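PDB 1YDO: HMG-CoA Lyase from Bacillus subtilis subsp. subtilis, which belongs to the HMGL-like family of lyase-related proteins and folds as a TIM barrel, a closed ring of parallel strands wrapped by helices. Local coordinates for residues 30-33 / 34-38; 107-110 / 111-115; 193-196 / 197-201; 208-212 / 213-217. All blocks are in the same frame, centred on the assembly; numbering follows the deposited sequence.

Contact 1 of 4, residues 30-33 / 34-38; sequences KITW and INQLS
W33 and L37, one helical turn apart, form the packed side of this stretch. The tryptophan has CG anti to its backbone N (chi1 -177°), which turns the indole to lie across the L37 side chain. Methyl CD2 of the leucine then rests over the face of the six-membered ring, 4.1 Å from its centroid and only 8° off the ring normal, a CH-pi contact. The broad, apolar indole suits a place where a branched leucine can lie on it, and its polar NE1 is satisfied by O of A276. The helix backbone carries its own bonds: L37 N reaches W33 O at 3.1 Å and almost straight, while I34 N donates to K30 O at 2.8 Å. S38 suits the end of the helix because its OG returns to the backbone, meeting I34 O at 2.9 Å from the face opposite to S38 N; Y77 is a further partner of OG.

The outer side is looser. T32 is exposed, and Q36 holds it by two weak bonds, from N and from NE2, each 3.4 Å from T32 O. The extended Q36 chain brings its amide to the edge of the W33 indole, the planes nearly perpendicular at 88°. I31 and N35 simply lie side by side, partly exposed.

Helix 27-38 is flanked by helix 270-284, which takes W33, Q36 and L37, and by helix 62-68, where V65 meets I31 and I34. P14 of helix 13-17 touches W33 and I34, while K30 reaches away to D61, I25 and A58.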
ATOM      1  N   LYS A  30      12.042   5.531  25.007  1.00 39.72           N
ATOM      2  CA  LYS A  30      12.630   4.791  23.904  1.00 38.73           C
ATOM      3  C   LYS A  30      12.869   3.371  24.399  1.00 39.56           C
ATOM      4  O   LYS A  30      12.438   2.401  23.773  1.00 39.81           O
ATOM      5  CB  LYS A  30      13.959   5.401  23.463  1.00 37.40           C
ATOM      6  CG  LYS A  30      13.857   6.699  22.667  1.00 35.99           C
ATOM      7  CD  LYS A  30      15.220   6.995  22.030  1.00 37.03           C
ATOM      8  CE  LYS A  30      15.270   8.291  21.209  1.00 37.65           C
ATOM      9  NZ  LYS A  30      15.230   9.538  22.031  1.00 36.17           N
ATOM     10  N   ILE A  31      13.543   3.254  25.540  1.00 39.70           N
ATOM     11  CA  ILE A  31      13.839   1.959  26.131  1.00 39.46           C
ATOM     12  C   ILE A  31      12.562   1.161  26.341  1.00 39.19           C
ATOM     13  O   ILE A  31      12.456   0.010  25.912  1.00 39.78           O
ATOM     14  CB  ILE A  31      14.536   2.125  27.478  1.00 40.18           C
ATOM     15  CG1 ILE A  31      15.813   2.936  27.281  1.00 41.63           C
ATOM     16  CG2 ILE A  31      14.857   0.755  28.077  1.00 41.22           C
ATOM     17  CD1 ILE A  31      16.490   3.309  28.563  1.00 41.80           C
ATOM     18  N   THR A  32      11.589   1.777  26.994  1.00 37.94           N
ATOM     19  CA  THR A  32      10.336   1.099  27.259  1.00 37.60           C
ATOM     20  C   THR A  32       9.707   0.541  25.983  1.00 38.20           C
ATOM     21  O   THR A  32       9.132  -0.552  25.997  1.00 38.54           O
ATOM     22  CB  THR A  32       9.340   2.042  27.901  1.00 37.31           C
ATOM     23  OG1 THR A  32       9.981   2.787  28.946  1.00 39.59           O
ATOM     24  CG2 THR A  32       8.200   1.247  28.472  1.00 36.23           C
ATOM     25  N   TRP A  33       9.820   1.291  24.884  1.00 37.54           N
ATOM     26  CA  TRP A  33       9.248   0.876  23.597  1.00 36.90           C
ATOM     27  C   TRP A  33      10.047  -0.213  22.910  1.00 37.54           C
ATOM     28  O   TRP A  33       9.476  -1.117  22.291  1.00 36.25           O
ATOM     29  CB  TRP A  33       9.135   2.067  22.649  1.00 34.53           C
ATOM     30  CG  TRP A  33       8.502   1.736  21.354  1.00 30.64           C
ATOM     31  CD1 TRP A  33       7.305   1.127  21.160  1.00 30.02           C
ATOM     32  CD2 TRP A  33       9.004   2.062  20.059  1.00 30.90           C
ATOM     33  NE1 TRP A  33       7.023   1.054  19.815  1.00 29.48           N
ATOM     34  CE2 TRP A  33       8.055   1.616  19.120  1.00 29.91           C
ATOM     35  CE3 TRP A  33      10.168   2.684  19.600  1.00 31.44           C
ATOM     36  CZ2 TRP A  33       8.230   1.783  17.750  1.00 31.73           C
ATOM     37  CZ3 TRP A  33      10.342   2.853  18.230  1.00 31.59           C
ATOM     38  CH2 TRP A  33       9.380   2.399  17.324  1.00 32.38           C
ATOM     39  N   ILE A  34      11.371  -0.105  23.005  1.00 37.71           N
ATOM     40  CA  ILE A  34      12.268  -1.080  22.401  1.00 37.91           C
ATOM     41  C   ILE A  34      12.151  -2.395  23.152  1.00 38.45           C
ATOM     42  O   ILE A  34      12.383  -3.464  22.584  1.00 38.19           O
ATOM     43  CB  ILE A  34      13.729  -0.587  22.438  1.00 38.76           C
ATOM     44  CG1 ILE A  34      13.862   0.690  21.595  1.00 38.73           C
ATOM     45  CG2 ILE A  34      14.667  -1.660  21.896  1.00 38.22           C
ATOM     46  CD1 ILE A  34      15.280   1.223  21.478  1.00 37.84           C
ATOM     47  N   ASN A  35      11.780  -2.310  24.428  1.00 37.60           N
ATOM     48  CA  ASN A  35      11.605  -3.502  25.237  1.00 37.55           C
ATOM     49  C   ASN A  35      10.435  -4.291  24.685  1.00 36.42           C
ATOM     50  O   ASN A  35      10.531  -5.496  24.473  1.00 36.57           O
ATOM     51  CB  ASN A  35      11.358  -3.122  26.690  1.00 39.01           C
ATOM     52  CG  ASN A  35      12.636  -2.755  27.409  1.00 41.32           C
ATOM     53  OD1 ASN A  35      12.594  -2.243  28.527  1.00 44.10           O
ATOM     54  ND2 ASN A  35      13.786  -3.026  26.777  1.00 40.69           N
ATOM     55  N   GLN A  36       9.335  -3.594  24.443  1.00 35.57           N
ATOM     56  CA  GLN A  36       8.159  -4.227  23.880  1.00 36.34           C
ATOM     57  C   GLN A  36       8.585  -4.935  22.593  1.00 36.10           C
ATOM     58  O   GLN A  36       8.363  -6.133  22.408  1.00 35.11           O
ATOM     59  CB  GLN A  36       7.107  -3.167  23.567  1.00 37.45           C
ATOM     60  CG  GLN A  36       6.770  -2.276  24.748  1.00 40.55           C
ATOM     61  CD  GLN A  36       5.748  -1.209  24.397  1.00 43.30           C
ATOM     62  OE1 GLN A  36       4.797  -1.463  23.650  1.00 46.12           O
ATOM     63  NE2 GLN A  36       5.923  -0.013  24.952  1.00 43.34           N
ATOM     64  N   LEU A  37       9.218  -4.183  21.705  1.00 36.06           N
ATOM     65  CA  LEU A  37       9.675  -4.739  20.450  1.00 36.31           C
ATOM     66  C   LEU A  37      10.483  -6.019  20.634  1.00 37.99           C
ATOM     67  O   LEU A  37      10.192  -7.024  19.996  1.00 37.80           O
ATOM     68  CB  LEU A  37      10.494  -3.698  19.704  1.00 34.71           C
ATOM     69  CG  LEU A  37       9.751  -2.847  18.680  1.00 33.49           C
ATOM     70  CD1 LEU A  37       8.338  -2.521  19.122  1.00 34.00           C
ATOM     71  CD2 LEU A  37      10.556  -1.601  18.468  1.00 32.63           C
ATOM     72  N   SER A  38      11.490  -5.982  21.510  1.00 39.55           N
ATOM     73  CA  SER A  38      12.339  -7.147  21.782  1.00 39.18           C
ATOM     74  C   SER A  38      11.514  -8.403  22.008  1.00 40.29           C
ATOM     75  O   SER A  38      11.831  -9.462  21.477  1.00 41.51           O
ATOM     76  CB  SER A  38      13.204  -6.907  23.018  1.00 38.88           C
ATOM     77  OG  SER A  38      14.062  -5.790  22.849  1.00 40.23           O
TER

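Contact 2 of 4, residues 107-110 / 111-115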
ATOM      1  N   THR A 107      25.880  12.725  -5.791  1.00 58.77           N
ATOM      2  CA  THR A 107      25.282  13.951  -5.269  1.00 58.62           C
ATOM      3  C   THR A 107      24.638  13.745  -3.905  1.00 58.69           C
ATOM      4  O   THR A 107      24.854  14.533  -2.987  1.00 57.18           O
ATOM      5  CB  THR A 107      24.228  14.504  -6.241  1.00 58.38           C
ATOM      6  OG1 THR A 107      24.791  14.570  -7.555  1.00 58.39           O
ATOM      7  CG2 THR A 107      23.788  15.901  -5.815  1.00 57.36           C
ATOM      8  N   HIS A 108      23.845  12.685  -3.778  1.00 59.84           N
ATOM      9  CA  HIS A 108      23.176  12.384  -2.522  1.00 60.80           C
ATOM     10  C   HIS A 108      24.188  12.090  -1.426  1.00 61.67           C
ATOM     11  O   HIS A 108      24.060  12.559  -0.299  1.00 61.31           O
ATOM     12  CB  HIS A 108      22.247  11.175  -2.669  1.00 60.05           C
ATOM     13  CG  HIS A 108      21.482  10.851  -1.421  1.00 59.26           C
ATOM     14  ND1 HIS A 108      20.549  11.713  -0.875  1.00 59.49           N
ATOM     15  CD2 HIS A 108      21.508   9.772  -0.611  1.00 58.40           C
ATOM     16  CE1 HIS A 108      20.037  11.172   0.211  1.00 57.73           C
ATOM     17  NE2 HIS A 108      20.600   9.993   0.398  1.00 58.36           N
ATOM     18  N   ASN A 109      25.191  11.299  -1.766  1.00 63.27           N
ATOM     19  CA  ASN A 109      26.214  10.930  -0.805  1.00 65.49           C
ATOM     20  C   ASN A 109      26.947  12.176  -0.321  1.00 66.43           C
ATOM     21  O   ASN A 109      26.993  12.472   0.879  1.00 65.69           O
ATOM     22  CB  ASN A 109      27.208   9.962  -1.450  1.00 65.96           C
ATOM     23  CG  ASN A 109      27.975   9.154  -0.432  1.00 66.35           C
ATOM     24  OD1 ASN A 109      29.180   8.958  -0.563  1.00 67.78           O
ATOM     25  ND2 ASN A 109      27.277   8.662   0.585  1.00 67.41           N
ATOM     26  N   ARG A 110      27.517  12.912  -1.267  1.00 68.36           N
ATOM     27  CA  ARG A 110      28.254  14.125  -0.935  1.00 70.26           C
ATOM     28  C   ARG A 110      27.383  15.130  -0.184  1.00 70.35           C
ATOM     29  O   ARG A 110      27.884  15.922   0.615  1.00 69.95           O
ATOM     30  CB  ARG A 110      28.825  14.760  -2.212  1.00 71.41           C
ATOM     31  CG  ARG A 110      29.502  16.113  -1.995  1.00 73.07           C
ATOM     32  CD  ARG A 110      30.726  16.277  -2.886  1.00 74.57           C
ATOM     33  NE  ARG A 110      31.837  15.430  -2.459  1.00 76.22           N
ATOM     34  CZ  ARG A 110      32.432  15.519  -1.272  1.00 77.81           C
ATOM     35  NH1 ARG A 110      33.440  14.708  -0.965  1.00 78.69           N
ATOM     36  NH2 ARG A 110      32.020  16.419  -0.386  1.00 78.38           N
ATOM     37  N   LYS A 111      26.076  15.093  -0.428  1.00 70.62           N
ATOM     38  CA  LYS A 111      25.170  16.019   0.241  1.00 70.65           C
ATOM     39  C   LYS A 111      24.359  15.283   1.296  1.00 70.35           C
ATOM     40  O   LYS A 111      23.131  15.301   1.271  1.00 71.46           O
ATOM     41  CB  LYS A 111      24.234  16.676  -0.785  1.00 71.37           C
ATOM     42  CG  LYS A 111      23.519  17.923  -0.270  1.00 71.15           C
ATOM     43  CD  LYS A 111      22.812  18.657  -1.396  1.00 71.50           C
ATOM     44  CE  LYS A 111      22.231  19.983  -0.915  1.00 72.52           C
ATOM     45  NZ  LYS A 111      21.463  20.725  -1.966  1.00 72.24           N
ATOM     46  N   ASN A 112      25.053  14.640   2.227  1.00 69.06           N
ATOM     47  CA  ASN A 112      24.390  13.880   3.280  1.00 67.88           C
ATOM     48  C   ASN A 112      25.415  13.540   4.336  1.00 67.94           C
ATOM     49  O   ASN A 112      25.185  13.727   5.529  1.00 67.46           O
ATOM     50  CB  ASN A 112      23.804  12.585   2.714  1.00 66.97           C
ATOM     51  CG  ASN A 112      22.305  12.479   2.918  1.00 66.07           C
ATOM     52  OD1 ASN A 112      21.690  11.472   2.559  1.00 64.89           O
ATOM     53  ND2 ASN A 112      21.705  13.518   3.492  1.00 65.81           N
ATOM     54  N   ILE A 113      26.550  13.026   3.886  1.00 68.36           N
ATOM     55  CA  ILE A 113      27.625  12.677   4.793  1.00 69.59           C
ATOM     56  C   ILE A 113      28.900  13.368   4.292  1.00 70.11           C
ATOM     57  O   ILE A 113      29.994  13.169   4.820  1.00 70.04           O
ATOM     58  CB  ILE A 113      27.805  11.140   4.858  1.00 69.14           C
ATOM     59  CG1 ILE A 113      28.594  10.757   6.121  1.00 69.65           C
ATOM     60  CG2 ILE A 113      28.475  10.640   3.585  1.00 69.22           C
ATOM     61  CD1 ILE A 113      27.837  10.997   7.448  1.00 68.73           C
ATOM     62  N   ASN A 114      28.722  14.197   3.268  1.00 71.19           N
ATOM     63  CA  ASN A 114      29.803  14.962   2.643  1.00 71.97           C
ATOM     64  C   ASN A 114      31.090  14.173   2.409  1.00 71.17           C
ATOM     65  O   ASN A 114      32.081  14.344   3.121  1.00 70.83           O
ATOM     66  CB  ASN A 114      30.102  16.225   3.469  1.00 73.51           C
ATOM     67  CG  ASN A 114      30.723  17.337   2.634  1.00 74.28           C
ATOM     68  OD1 ASN A 114      31.881  17.252   2.227  1.00 75.54           O
ATOM     69  ND2 ASN A 114      29.942  18.381   2.362  1.00 74.20           N
ATOM     70  N   LYS A 115      31.055  13.316   1.392  1.00 69.96           N
ATOM     71  CA  LYS A 115      32.184  12.483   0.997  1.00 69.11           C
ATOM     72  C   LYS A 115      31.825  11.786  -0.306  1.00 68.73           C
ATOM     73  O   LYS A 115      30.693  11.337  -0.483  1.00 68.78           O
ATOM     74  CB  LYS A 115      32.501  11.441   2.074  1.00 67.99           C
ATOM     75  CG  LYS A 115      33.310  11.990   3.229  1.00 67.53           C
ATOM     76  CD  LYS A 115      33.435  11.008   4.380  1.00 66.89           C
ATOM     77  CE  LYS A 115      34.166  11.645   5.557  1.00 65.74           C
ATOM     78  NZ  LYS A 115      35.558  12.064   5.202  1.00 64.75           N
TER
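R110 sends CG away from its own N (chi1 174°), and bends at chi2 and chi3 fold its guanidinium back over the loop, beside N114 and K115. Its NH2 donates to N114 OD1 at 2.7 Å. The acceptor lies in the guanidinium plane, whereas the donor stands above the amide's carbonyl plane, the two planes being 79° apart. One face of the guanidinium looks onto K115, whose N lies 3.4 Å above the plane toward the rim. A long, flexible arginine suits this spot, since it can span the turn that follows the helix; NH1 also has a long, weak ion pair with E119.

This is the C-terminal end of the short helix 106-110, which follows barrel strand 97-103 and precedes helix 117-133. K111 is the first residue to leave helical angles, yet its N still bonds T107 O at 2.9 Å. Two residues further on, I113 N meets N109 O at 3.1 Å and 177°, a bond of the same i to i+4 spacing, although the backbone between has left the helix. N114 has positive phi, a conformation that asparagine tolerates well, and its CA makes a CA-H...O contact to R110 O at 3.0 Å. I113 CG2 lies alongside N109, and its side chain also touches S120 of helix 117-133.

Contact 3 of 4, residues 193-196 / 197-201; sequences EALL and ARFPA
The apolar contacts come from L195 with F199 and L196 with A201. L195 CD2 meets F199 CE2 at 3.6 Å, the two side chains slanting across one another. Having CG anti to its carbonyl carbon (chi1 -44°), the phenylalanine turns its ring back toward the helix; one face is covered by R198 CB, 3.7 Å above the plane toward the rim. Separately, L196 CD2 touches the methyl of A201, whose small side chain lets the returning chain come near the leucine. The methyl CB of A197 lies 3.4 Å from E193 O, a van der Waals contact.

The chain here runs from helix 185-196 into the loop that leads to strand 204-207, an alpha-to-beta connection of the TIM barrel. L195 and F199 are buried and well suited to it: L195 also packs on I160 of helix 156-169, and the F199 ring meets that of F167 with planes about 25° apart. L196, partly exposed, leans on M225 of helix 215-225.

Hydrogen bonding centres on one carbonyl. L195 O takes F199 N at 3.2 Å and 151°, an i to i+4 bond at the close of the helical turns, and also a weak bond from R198 N at 2.8 Å.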
ATOM      1  N   GLU A 193      16.855  -8.210 -10.942  1.00 41.89           N
ATOM      2  CA  GLU A 193      17.225  -9.155 -11.978  1.00 43.93           C
ATOM      3  C   GLU A 193      18.718  -9.039 -12.252  1.00 43.25           C
ATOM      4  O   GLU A 193      19.410 -10.044 -12.365  1.00 43.50           O
ATOM      5  CB  GLU A 193      16.464  -8.843 -13.261  1.00 47.32           C
ATOM      6  CG  GLU A 193      16.510  -9.926 -14.324  1.00 52.95           C
ATOM      7  CD  GLU A 193      15.513 -11.051 -14.054  1.00 56.30           C
ATOM      8  OE1 GLU A 193      15.861 -11.997 -13.299  1.00 58.42           O
ATOM      9  OE2 GLU A 193      14.372 -10.982 -14.590  1.00 56.88           O
ATOM     10  N   ALA A 194      19.199  -7.803 -12.365  1.00 42.66           N
ATOM     11  CA  ALA A 194      20.601  -7.526 -12.644  1.00 43.13           C
ATOM     12  C   ALA A 194      21.482  -7.795 -11.435  1.00 43.53           C
ATOM     13  O   ALA A 194      22.633  -8.220 -11.577  1.00 45.26           O
ATOM     14  CB  ALA A 194      20.768  -6.081 -13.098  1.00 43.10           C
ATOM     15  N   LEU A 195      20.951  -7.541 -10.244  1.00 42.90           N
ATOM     16  CA  LEU A 195      21.709  -7.775  -9.018  1.00 42.90           C
ATOM     17  C   LEU A 195      21.749  -9.257  -8.657  1.00 42.38           C
ATOM     18  O   LEU A 195      22.825  -9.838  -8.523  1.00 42.26           O
ATOM     19  CB  LEU A 195      21.115  -6.973  -7.851  1.00 43.10           C
ATOM     20  CG  LEU A 195      21.449  -5.477  -7.794  1.00 44.05           C
ATOM     21  CD1 LEU A 195      20.534  -4.800  -6.800  1.00 43.37           C
ATOM     22  CD2 LEU A 195      22.909  -5.261  -7.407  1.00 43.59           C
ATOM     23  N   LEU A 196      20.580  -9.874  -8.517  1.00 40.70           N
ATOM     24  CA  LEU A 196      20.523 -11.284  -8.152  1.00 40.66           C
ATOM     25  C   LEU A 196      21.364 -12.178  -9.050  1.00 41.92           C
ATOM     26  O   LEU A 196      21.693 -13.311  -8.684  1.00 41.49           O
ATOM     27  CB  LEU A 196      19.079 -11.788  -8.145  1.00 37.05           C
ATOM     28  CG  LEU A 196      18.234 -11.287  -6.977  1.00 34.70           C
ATOM     29  CD1 LEU A 196      16.812 -11.793  -7.125  1.00 34.21           C
ATOM     30  CD2 LEU A 196      18.848 -11.747  -5.663  1.00 32.64           C
ATOM     31  N   ALA A 197      21.719 -11.667 -10.220  1.00 43.16           N
ATOM     32  CA  ALA A 197      22.522 -12.430 -11.151  1.00 45.05           C
ATOM     33  C   ALA A 197      24.015 -12.242 -10.887  1.00 46.23           C
ATOM     34  O   ALA A 197      24.837 -12.462 -11.775  1.00 48.99           O
ATOM     35  CB  ALA A 197      22.180 -12.026 -12.577  1.00 43.75           C
ATOM     36  N   ARG A 198      24.375 -11.857  -9.668  1.00 46.26           N
ATOM     37  CA  ARG A 198      25.786 -11.646  -9.354  1.00 45.77           C
ATOM     38  C   ARG A 198      26.092 -11.839  -7.879  1.00 43.80           C
ATOM     39  O   ARG A 198      27.210 -12.179  -7.503  1.00 44.03           O
ATOM     40  CB  ARG A 198      26.206 -10.234  -9.770  1.00 47.54           C
ATOM     41  CG  ARG A 198      27.683 -10.101 -10.101  1.00 51.59           C
ATOM     42  CD  ARG A 198      27.932  -8.875 -10.961  1.00 54.52           C
ATOM     43  NE  ARG A 198      26.836  -8.676 -11.914  1.00 55.95           N
ATOM     44  CZ  ARG A 198      26.864  -7.806 -12.916  1.00 57.43           C
ATOM     45  NH1 ARG A 198      27.942  -7.049 -13.111  1.00 59.39           N
ATOM     46  NH2 ARG A 198      25.808  -7.679 -13.711  1.00 56.91           N
ATOM     47  N   PHE A 199      25.090 -11.623  -7.044  1.00 41.52           N
ATOM     48  CA  PHE A 199      25.265 -11.762  -5.616  1.00 38.95           C
ATOM     49  C   PHE A 199      24.185 -12.696  -5.129  1.00 37.90           C
ATOM     50  O   PHE A 199      23.116 -12.765  -5.714  1.00 37.43           O
ATOM     51  CB  PHE A 199      25.099 -10.403  -4.954  1.00 38.92           C
ATOM     52  CG  PHE A 199      25.807  -9.292  -5.674  1.00 39.39           C
ATOM     53  CD1 PHE A 199      27.155  -9.035  -5.440  1.00 39.70           C
ATOM     54  CD2 PHE A 199      25.129  -8.512  -6.603  1.00 39.82           C
ATOM     55  CE1 PHE A 199      27.819  -8.013  -6.122  1.00 39.31           C
ATOM     56  CE2 PHE A 199      25.779  -7.491  -7.290  1.00 40.82           C
ATOM     57  CZ  PHE A 199      27.130  -7.241  -7.047  1.00 40.50           C
ATOM     58  N   PRO A 200      24.452 -13.435  -4.049  1.00 37.47           N
ATOM     59  CA  PRO A 200      23.476 -14.374  -3.481  1.00 37.46           C
ATOM     60  C   PRO A 200      22.252 -13.660  -2.904  1.00 37.41           C
ATOM     61  O   PRO A 200      22.385 -12.736  -2.102  1.00 38.96           O
ATOM     62  CB  PRO A 200      24.285 -15.105  -2.413  1.00 37.09           C
ATOM     63  CG  PRO A 200      25.283 -14.080  -1.993  1.00 36.83           C
ATOM     64  CD  PRO A 200      25.711 -13.459  -3.289  1.00 36.18           C
ATOM     65  N   ALA A 201      21.063 -14.088  -3.312  1.00 37.21           N
ATOM     66  CA  ALA A 201      19.827 -13.471  -2.841  1.00 37.14           C
ATOM     67  C   ALA A 201      19.707 -13.447  -1.318  1.00 38.03           C
ATOM     68  O   ALA A 201      19.094 -12.546  -0.751  1.00 37.73           O
ATOM     69  CB  ALA A 201      18.634 -14.183  -3.443  1.00 35.08           C
TER

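Contact 4 of 4, residues 208-212 / 213-217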
ATOM      1  N   PHE A 208      12.154  -0.523   1.607  1.00 40.29           N
ATOM      2  CA  PHE A 208      11.262   0.299   0.810  1.00 41.30           C
ATOM      3  C   PHE A 208      10.581   1.410   1.614  1.00 43.96           C
ATOM      4  O   PHE A 208      10.297   1.259   2.808  1.00 45.28           O
ATOM      5  CB  PHE A 208      10.183  -0.566   0.169  1.00 39.21           C
ATOM      6  CG  PHE A 208      10.692  -1.454  -0.919  1.00 37.31           C
ATOM      7  CD1 PHE A 208      11.306  -0.915  -2.050  1.00 35.94           C
ATOM      8  CD2 PHE A 208      10.571  -2.836  -0.810  1.00 36.21           C
ATOM      9  CE1 PHE A 208      11.798  -1.740  -3.058  1.00 34.05           C
ATOM     10  CE2 PHE A 208      11.055  -3.673  -1.805  1.00 35.41           C
ATOM     11  CZ  PHE A 208      11.672  -3.125  -2.936  1.00 35.36           C
ATOM     12  N   HIS A 209      10.312   2.528   0.947  1.00 45.15           N
ATOM     13  CA  HIS A 209       9.619   3.661   1.568  1.00 45.49           C
ATOM     14  C   HIS A 209       8.290   3.820   0.835  1.00 44.85           C
ATOM     15  O   HIS A 209       8.287   4.101  -0.360  1.00 45.03           O
ATOM     16  CB  HIS A 209      10.452   4.942   1.421  1.00 46.03           C
ATOM     17  CG  HIS A 209      11.527   5.090   2.452  1.00 47.37           C
ATOM     18  ND1 HIS A 209      12.449   6.105   2.421  1.00 48.80           N
ATOM     19  CD2 HIS A 209      11.820   4.339   3.544  1.00 48.22           C
ATOM     20  CE1 HIS A 209      13.276   5.979   3.451  1.00 49.85           C
ATOM     21  NE2 HIS A 209      12.913   4.917   4.143  1.00 48.63           N
ATOM     22  N   ASP A 210       7.155   3.645   1.504  1.00 43.82           N
ATOM     23  CA  ASP A 210       5.928   3.810   0.740  1.00 43.68           C
ATOM     24  C   ASP A 210       5.411   5.231   0.755  1.00 42.86           C
ATOM     25  O   ASP A 210       4.248   5.483   1.053  1.00 41.03           O
ATOM     26  CB  ASP A 210       4.825   2.825   1.166  1.00 44.38           C
ATOM     27  CG  ASP A 210       4.309   3.088   2.547  1.00 44.51           C
ATOM     28  OD1 ASP A 210       5.152   3.287   3.445  1.00 44.11           O
ATOM     29  OD2 ASP A 210       3.069   3.083   2.742  1.00 44.30           O
ATOM     30  N   THR A 211       6.303   6.161   0.428  1.00 42.40           N
ATOM     31  CA  THR A 211       5.934   7.555   0.337  1.00 40.32           C
ATOM     32  C   THR A 211       4.871   7.641  -0.767  1.00 38.78           C
ATOM     33  O   THR A 211       4.021   8.515  -0.746  1.00 38.68           O
ATOM     34  CB  THR A 211       7.132   8.401  -0.060  1.00 41.04           C
ATOM     35  OG1 THR A 211       8.141   8.310   0.950  1.00 41.91           O
ATOM     36  CG2 THR A 211       6.721   9.845  -0.242  1.00 39.80           C
ATOM     37  N   ARG A 212       4.926   6.720  -1.721  1.00 37.74           N
ATOM     38  CA  ARG A 212       3.952   6.683  -2.796  1.00 36.66           C
ATOM     39  C   ARG A 212       3.001   5.502  -2.613  1.00 34.63           C
ATOM     40  O   ARG A 212       2.229   5.156  -3.505  1.00 34.02           O
ATOM     41  CB  ARG A 212       4.654   6.589  -4.154  1.00 38.43           C
ATOM     42  CG  ARG A 212       4.767   7.916  -4.881  1.00 41.71           C
ATOM     43  CD  ARG A 212       5.513   8.974  -4.076  1.00 43.39           C
ATOM     44  NE  ARG A 212       5.493  10.265  -4.763  1.00 44.69           N
ATOM     45  CZ  ARG A 212       6.298  10.594  -5.767  1.00 44.84           C
ATOM     46  NH1 ARG A 212       7.202   9.729  -6.205  1.00 47.20           N
ATOM     47  NH2 ARG A 212       6.188  11.784  -6.339  1.00 44.82           N
ATOM     48  N   GLY A 213       3.074   4.893  -1.438  1.00 33.10           N
ATOM     49  CA  GLY A 213       2.242   3.756  -1.117  1.00 30.52           C
ATOM     50  C   GLY A 213       2.446   2.570  -2.035  1.00 29.16           C
ATOM     51  O   GLY A 213       1.487   1.864  -2.336  1.00 29.47           O
ATOM     52  N   THR A 214       3.678   2.324  -2.477  1.00 26.95           N
ATOM     53  CA  THR A 214       3.921   1.197  -3.366  1.00 26.69           C
ATOM     54  C   THR A 214       4.840   0.182  -2.741  1.00 25.40           C
ATOM     55  O   THR A 214       5.215  -0.793  -3.379  1.00 24.27           O
ATOM     56  CB  THR A 214       4.504   1.659  -4.732  1.00 28.76           C
ATOM     57  OG1 THR A 214       5.624   2.515  -4.509  1.00 31.07           O
ATOM     58  CG2 THR A 214       3.471   2.434  -5.543  1.00 31.32           C
ATOM     59  N   ALA A 215       5.169   0.410  -1.476  1.00 24.61           N
ATOM     60  CA  ALA A 215       6.060  -0.473  -0.737  1.00 24.66           C
ATOM     61  C   ALA A 215       5.685  -1.940  -0.791  1.00 24.54           C
ATOM     62  O   ALA A 215       6.438  -2.761  -1.310  1.00 26.62           O
ATOM     63  CB  ALA A 215       6.139  -0.042   0.709  1.00 25.25           C
ATOM     64  N   LEU A 216       4.540  -2.275  -0.220  1.00 22.28           N
ATOM     65  CA  LEU A 216       4.111  -3.656  -0.199  1.00 20.70           C
ATOM     66  C   LEU A 216       4.059  -4.245  -1.600  1.00 20.76           C
ATOM     67  O   LEU A 216       4.374  -5.414  -1.794  1.00 21.21           O
ATOM     68  CB  LEU A 216       2.760  -3.753   0.497  1.00 20.38           C
ATOM     69  CG  LEU A 216       2.779  -4.078   1.992  1.00 18.45           C
ATOM     70  CD1 LEU A 216       3.734  -3.194   2.733  1.00 14.65           C
ATOM     71  CD2 LEU A 216       1.381  -3.926   2.529  1.00 20.24           C
ATOM     72  N   ALA A 217       3.675  -3.423  -2.571  1.00 21.46           N
ATOM     73  CA  ALA A 217       3.601  -3.850  -3.965  1.00 21.63           C
ATOM     74  C   ALA A 217       4.983  -4.244  -4.440  1.00 22.06           C
ATOM     75  O   ALA A 217       5.179  -5.292  -5.044  1.00 23.45           O
ATOM     76  CB  ALA A 217       3.064  -2.732  -4.820  1.00 23.02           C
TER
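D210 O is held by G213 N at 2.8 Å, with an N-H...O angle of 151°, and receives a weaker hydrogen bond from S247 OG. The G213 donor stands 78° out of the carbonyl plane, so the bond comes down on the C=O from above. It closes a type I beta turn with T211 and R212 at its corners. G213 continues the chain with positive phi, a conformation that glycine, lacking CB, adopts easily. Just before, D210 is the centre of an inverse gamma turn, in which T211 N makes a weak bond of 3.0 Å to H209 O.

Next to the turn, apolar groups meet. F208 CB touches A215 CB at 4.1 Å, the alanine methyl directed toward the loop, and the small A215 fits where the helix begins against it. F208 is buried, packing also on V188 of helix 185-196 and on N218 and M219 of its own following helix. T214 stands at the N-cap position but makes no capping bond; with OG1 between its backbone N and carbonyl carbon (chi1 51°), the hydroxyl bonds A183 O instead. Likewise T211 OG1 is bonded to S247 O and H209 ND1 to T179 O, ties that pin the loop to its neighbours.

The second subunit covers part of the region: V295 of that chain packs on T211, N292 on R212 and M258 on T214. The arrangement is a beta-to-alpha loop of a TIM barrel, joining the C-terminal end of strand 204-207 to helix 215-225, the side of the barrel where this fold characteristically places its active site.

In the fold
The four contacts follow one another along the chain within one TIM barrel. Contact 1 occupies helix 27-38, between strands 8-11 and 44-49, and lies across the chain's centre from contacts 2 and 3, with centres 32 and 35 Å away. Contacts 3 and 4 are the closest pair by centres, 22 Å apart, and strand 204-207 runs between them: contact 3 leads into it, contact 4 leads out of it toward helix 215-225. Contact 2 likewise follows a strand, 97-103, and approaches contact 4 to about 9 Å between nearest atoms. No two contacts touch. Contact 4 alone meets the second subunit, so of the four it is the one that ties the barrel to the dimer.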